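Local atomic coordinates of inorganic pyrophosphatase (Shewanella sp. AS-11, PDB entry 6LL8), a protein that probably catalyses the metal-dependent hydrolysis of diphosphate to two phosphates, and here holds the imido analogue of its substrate among magnesium ions. Residues A[114-119]-A[141-146]; A[153-158]-A[291-296]. All blocks are in the same frame, centred on the assembly; numbering follows the deposited sequence.

In the fold
Interaction 1 closes along the chain before interaction 2 opens, and their centres lie about 11 Å apart. Interaction 1 packs the start of helix 117-128 against helix 134-147, beside the magnesium cluster. Interaction 2 sets the loop leading into helix 158-171 against the start of helix 294-307, which follows the strands of the mixed sheet in the DHHA2 part. The two touch where Gly-115 CA lies 3.9 Å from Thr-155 OG1. They also share a partner: Asp-160 accepts hydrogen bonds from Gly-115, Thr-119 and Thr-157. Interaction 1 thus packs helices within the metal-bearing part, whereas interaction 2 joins that part to the DHHA2 part, which supplies Arg-294 and Lys-295 to imidodiphosphate.

Interaction 1: residues A[114-119]-A[141-146]; sequences VGCSNT and MCAILS. Unlike the reference sequence in segment 114-119: Ser-117 (reference Arg).
The sulfur of Cys-116 is the meeting point between the start of helix 117-128 and helix 134-147. It takes a weak hydrogen bond from Asn-118 N (3.4 Å, N-H...S angle 148°), an N-cap bond, and across the contact SG rests against Ile-144 CA at 3.5 Å. With SG anti to the backbone N (chi1 -176°), the thiol reaches across to the backbone of the facing helix, and Ile-144 CG1 packs on the same sulfur at 3.6 Å. Ile-144 then continues past the cysteine to Thr-119, crossing that side chain at about a right angle, and its CD1 stops 3.5 Å from Thr-119 OG1. That hydroxyl has its polar partner in Asp-160, so the isoleucine meets it as an apolar neighbour. One residue earlier on each helix, ND2 of Asn-118 comes within 3.5 Å of Ala-143 CB, while its hydrogen bond goes to Asp-15, a magnesium ligand. Ile-144 also touches Cys-163, Val-164 and Leu-167 of helix 158-171, which places its branches between two helices. Replacing Ile-144 by alanine would remove CG1, CG2 and CD1, would probably open a gap between Thr-119 and helix 158-171, and is likely to leave the sulfur less firmly packed. No hydrogen bond passes between the two segments: they meet by van der Waals contact, partly between polar atoms and carbon, whereas Asn-118 and Thr-119 turn their polar ends to Asp-15 and Asp-160, consistent with packing that holds Asn-118 in place as a second-shell partner of the metal site.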
# COMPACT_ATOMS: atom_id res chain seq x y z
N VAL A 114 -6.22 -0.50 11.48
CA VAL A 114 -4.92 -0.23 12.08
C VAL A 114 -3.98 0.30 11.02
O VAL A 114 -4.30 0.47 9.83
CB VAL A 114 -4.38 -1.47 12.80
CG1 VAL A 114 -5.30 -1.82 13.98
CG2 VAL A 114 -4.17 -2.65 11.85
N GLY A 115 -2.75 0.56 11.44
CA GLY A 115 -1.75 1.17 10.56
C GLY A 115 -1.15 0.29 9.50
O GLY A 115 -0.62 0.83 8.55
N CYS A 116 -1.21 -1.03 9.63
CA CYS A 116 -0.48 -1.91 8.70
C CYS A 116 -1.12 -3.29 8.67
O CYS A 116 -1.47 -3.82 9.74
CB CYS A 116 0.97 -1.96 9.12
SG CYS A 116 2.01 -2.91 7.99
N SER A 117 -1.19 -3.91 7.49
CA SER A 117 -1.68 -5.29 7.43
C SER A 117 -0.82 -6.20 8.28
O SER A 117 -1.32 -7.18 8.87
CB SER A 117 -1.70 -5.83 6.02
OG SER A 117 -2.53 -5.10 5.15
N ASN A 118 0.48 -5.96 8.35
CA ASN A 118 1.39 -6.83 9.11
C ASN A 118 1.12 -6.74 10.61
O ASN A 118 1.47 -7.70 11.31
CB ASN A 118 2.86 -6.57 8.76
CG ASN A 118 3.31 -7.33 7.53
OD1 ASN A 118 3.72 -8.49 7.67
ND2 ASN A 118 3.16 -6.76 6.34
N THR A 119 0.52 -5.66 11.09
CA THR A 119 0.06 -5.61 12.51
C THR A 119 -0.99 -6.69 12.72
O THR A 119 -0.99 -7.39 13.77
CB THR A 119 -0.42 -4.22 12.86
OG1 THR A 119 0.70 -3.35 12.67
CG2 THR A 119 -0.95 -4.11 14.26
N MET A 141 8.32 -5.83 10.84
CA MET A 141 8.63 -4.57 11.52
C MET A 141 8.79 -3.45 10.50
O MET A 141 8.23 -2.36 10.66
CB MET A 141 9.90 -4.76 12.33
CG MET A 141 10.35 -3.53 13.10
SD MET A 141 12.12 -3.48 13.46
CE MET A 141 12.74 -3.24 11.80
N CYS A 142 9.57 -3.72 9.46
CA CYS A 142 9.81 -2.70 8.42
C CYS A 142 8.49 -2.33 7.75
O CYS A 142 8.25 -1.14 7.47
CB CYS A 142 10.80 -3.18 7.38
SG CYS A 142 12.50 -3.27 7.97
N ALA A 143 7.67 -3.31 7.41
CA ALA A 143 6.39 -2.99 6.76
C ALA A 143 5.55 -2.05 7.62
O ALA A 143 4.95 -1.10 7.09
CB ALA A 143 5.62 -4.25 6.47
N ILE A 144 5.51 -2.27 8.93
CA ILE A 144 4.67 -1.43 9.81
C ILE A 144 5.28 -0.04 9.90
O ILE A 144 4.54 0.95 9.88
CB ILE A 144 4.48 -2.09 11.18
CG1 ILE A 144 3.86 -3.49 11.08
CG2 ILE A 144 3.64 -1.18 12.07
CD1 ILE A 144 4.04 -4.32 12.31
N LEU A 145 6.59 0.06 10.02
CA LEU A 145 7.26 1.38 10.02
C LEU A 145 6.97 2.13 8.74
O LEU A 145 6.83 3.36 8.75
CB LEU A 145 8.76 1.18 10.21
CG LEU A 145 9.19 0.79 11.62
CD1 LEU A 145 10.60 0.24 11.56
CD2 LEU A 145 9.10 1.96 12.58
N SER A 146 6.90 1.44 7.60
CA SER A 146 6.62 2.08 6.30
C SER A 146 5.17 2.55 6.26
O SER A 146 4.91 3.73 5.98
CB SER A 146 6.93 1.12 5.18
OG SER A 146 6.81 1.82 3.97

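Interaction 2: residues A[153-158]-A[291-296]; sequences SPTCTT and VLSRKK. With 2PN (imidodiphosphoric acid), chain I.
Two successive bends, chi3 60° and chi4 60°, curl the chain of Lys-295 so that its ammonium group faces both imidodiphosphate and the loop carrying Thr-155. From there NZ donates to ligand O3 at 2.9 Å and to O6 at 3.1 Å, and it also donates a hydrogen bond to a water at 3.0 Å. That water lies 2.7 Å from Thr-155 OG1 and so bridges the two segments, between which no direct hydrogen bond forms. The methyl of Thr-155 faces the helix start instead: CG2 sits 3.3 Å from Ser-293 OG, the N-cap atom that accepts from Lys-296 N. Beside it, Leu-292 CD1 covers the backbone of Ser-153, and the chain of Lys-296, extended to its last bend, lays CD and CE against the carbonyl and CB of Pro-154. The same helix start feeds the ligand from its backbone, Lys-295 N donating to O6 at 2.9 Å. Arg-294 adds a nearly straight bond from NE to O4 (2.8 Å, 174°), while its NH2 reaches O5 and forms a salt bridge with Asp-202. Arg-294 and the helix N-terminus gather on the P2 phosphoryl group and Lys-295 NZ spans to P1; together they would probably help to offset the analogue's negative charge.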
# COMPACT_ATOMS: atom_id res chain seq x y z
N SER A 153 1.86 8.73 10.63
CA SER A 153 0.59 8.69 9.89
C SER A 153 -0.57 8.63 10.86
O SER A 153 -0.51 7.89 11.85
CB SER A 153 0.55 7.52 8.96
OG SER A 153 -0.66 7.52 8.23
N PRO A 154 -1.71 9.26 10.55
CA PRO A 154 -2.88 9.15 11.41
C PRO A 154 -3.53 7.77 11.39
O PRO A 154 -4.38 7.53 12.22
CB PRO A 154 -3.83 10.22 10.88
CG PRO A 154 -3.46 10.38 9.47
CD PRO A 154 -1.95 10.19 9.45
N THR A 155 -3.08 6.87 10.52
CA THR A 155 -3.52 5.48 10.59
C THR A 155 -2.86 4.73 11.73
O THR A 155 -3.30 3.65 12.08
CB THR A 155 -3.27 4.74 9.28
OG1 THR A 155 -1.86 4.73 9.07
CG2 THR A 155 -4.01 5.37 8.14
N CYS A 156 -1.79 5.26 12.28
CA CYS A 156 -1.04 4.53 13.32
C CYS A 156 -1.89 4.43 14.58
O CYS A 156 -2.54 5.40 14.98
CB CYS A 156 0.27 5.25 13.64
SG CYS A 156 1.40 4.28 14.65
N THR A 157 -1.87 3.25 15.19
CA THR A 157 -2.56 2.97 16.45
C THR A 157 -1.55 2.46 17.46
O THR A 157 -0.45 2.06 17.13
CB THR A 157 -3.68 1.95 16.27
OG1 THR A 157 -3.12 0.66 16.01
CG2 THR A 157 -4.64 2.34 15.16
N THR A 158 -1.96 2.42 18.72
CA THR A 158 -1.15 1.80 19.79
C THR A 158 -0.78 0.36 19.41
O THR A 158 0.34 -0.07 19.67
CB THR A 158 -1.92 1.82 21.11
OG1 THR A 158 -2.26 3.18 21.38
CG2 THR A 158 -1.09 1.22 22.22
N VAL A 291 -1.84 15.95 5.36
CA VAL A 291 -2.23 14.72 4.66
C VAL A 291 -1.00 13.86 4.42
O VAL A 291 -0.07 14.22 3.67
CB VAL A 291 -2.99 15.04 3.37
CG1 VAL A 291 -3.18 13.78 2.55
CG2 VAL A 291 -4.31 15.68 3.72
N LEU A 292 -1.03 12.70 5.08
CA LEU A 292 -0.05 11.62 4.86
C LEU A 292 -0.71 10.38 4.26
O LEU A 292 -0.03 9.65 3.53
CB LEU A 292 0.65 11.23 6.18
CG LEU A 292 1.62 12.25 6.75
CD1 LEU A 292 2.06 11.83 8.16
CD2 LEU A 292 2.83 12.43 5.86
N SER A 293 -1.92 10.06 4.68
CA SER A 293 -2.55 8.75 4.44
C SER A 293 -3.55 8.78 3.29
O SER A 293 -4.57 9.50 3.37
CB SER A 293 -3.27 8.31 5.67
OG SER A 293 -4.06 7.16 5.42
N ARG A 294 -3.31 7.97 2.27
CA ARG A 294 -4.30 7.84 1.19
C ARG A 294 -5.56 7.17 1.71
O ARG A 294 -6.67 7.68 1.49
CB ARG A 294 -3.64 7.12 0.01
CG ARG A 294 -4.57 6.83 -1.17
CD ARG A 294 -3.85 6.34 -2.41
NE ARG A 294 -2.98 5.24 -2.10
CZ ARG A 294 -1.85 4.92 -2.73
NH1 ARG A 294 -1.56 5.44 -3.91
NH2 ARG A 294 -1.01 4.07 -2.17
N LYS A 295 -5.45 6.05 2.41
CA LYS A 295 -6.66 5.31 2.84
C LYS A 295 -7.52 6.14 3.80
O LYS A 295 -8.73 5.96 3.79
CB LYS A 295 -6.34 3.95 3.47
CG LYS A 295 -5.71 4.01 4.85
CD LYS A 295 -5.57 2.65 5.54
CE LYS A 295 -4.71 1.64 4.81
NZ LYS A 295 -3.31 2.12 4.62
N LYS A 296 -6.92 7.00 4.63
CA LYS A 296 -7.69 7.66 5.70
C LYS A 296 -8.04 9.09 5.34
O LYS A 296 -9.11 9.57 5.73
CB LYS A 296 -6.95 7.57 7.02
CG LYS A 296 -7.69 8.05 8.23
CD LYS A 296 -6.94 7.77 9.51
CE LYS A 296 -7.56 8.37 10.75
NZ LYS A 296 -8.90 7.84 11.01
P1 2PN I . -1.33 0.88 1.97
O1 2PN I . -1.37 -0.14 0.83
O2 2PN I . -0.03 1.65 2.00
O3 2PN I . -1.64 0.22 3.30
N1 2PN I . -2.54 1.96 1.68
P2 2PN I . -2.60 3.54 1.23
O4 2PN I . -3.56 3.56 0.04
O5 2PN I . -1.21 3.98 0.82
O6 2PN I . -3.15 4.33 2.40
O HOH W 1 -1.69 2.87 7.06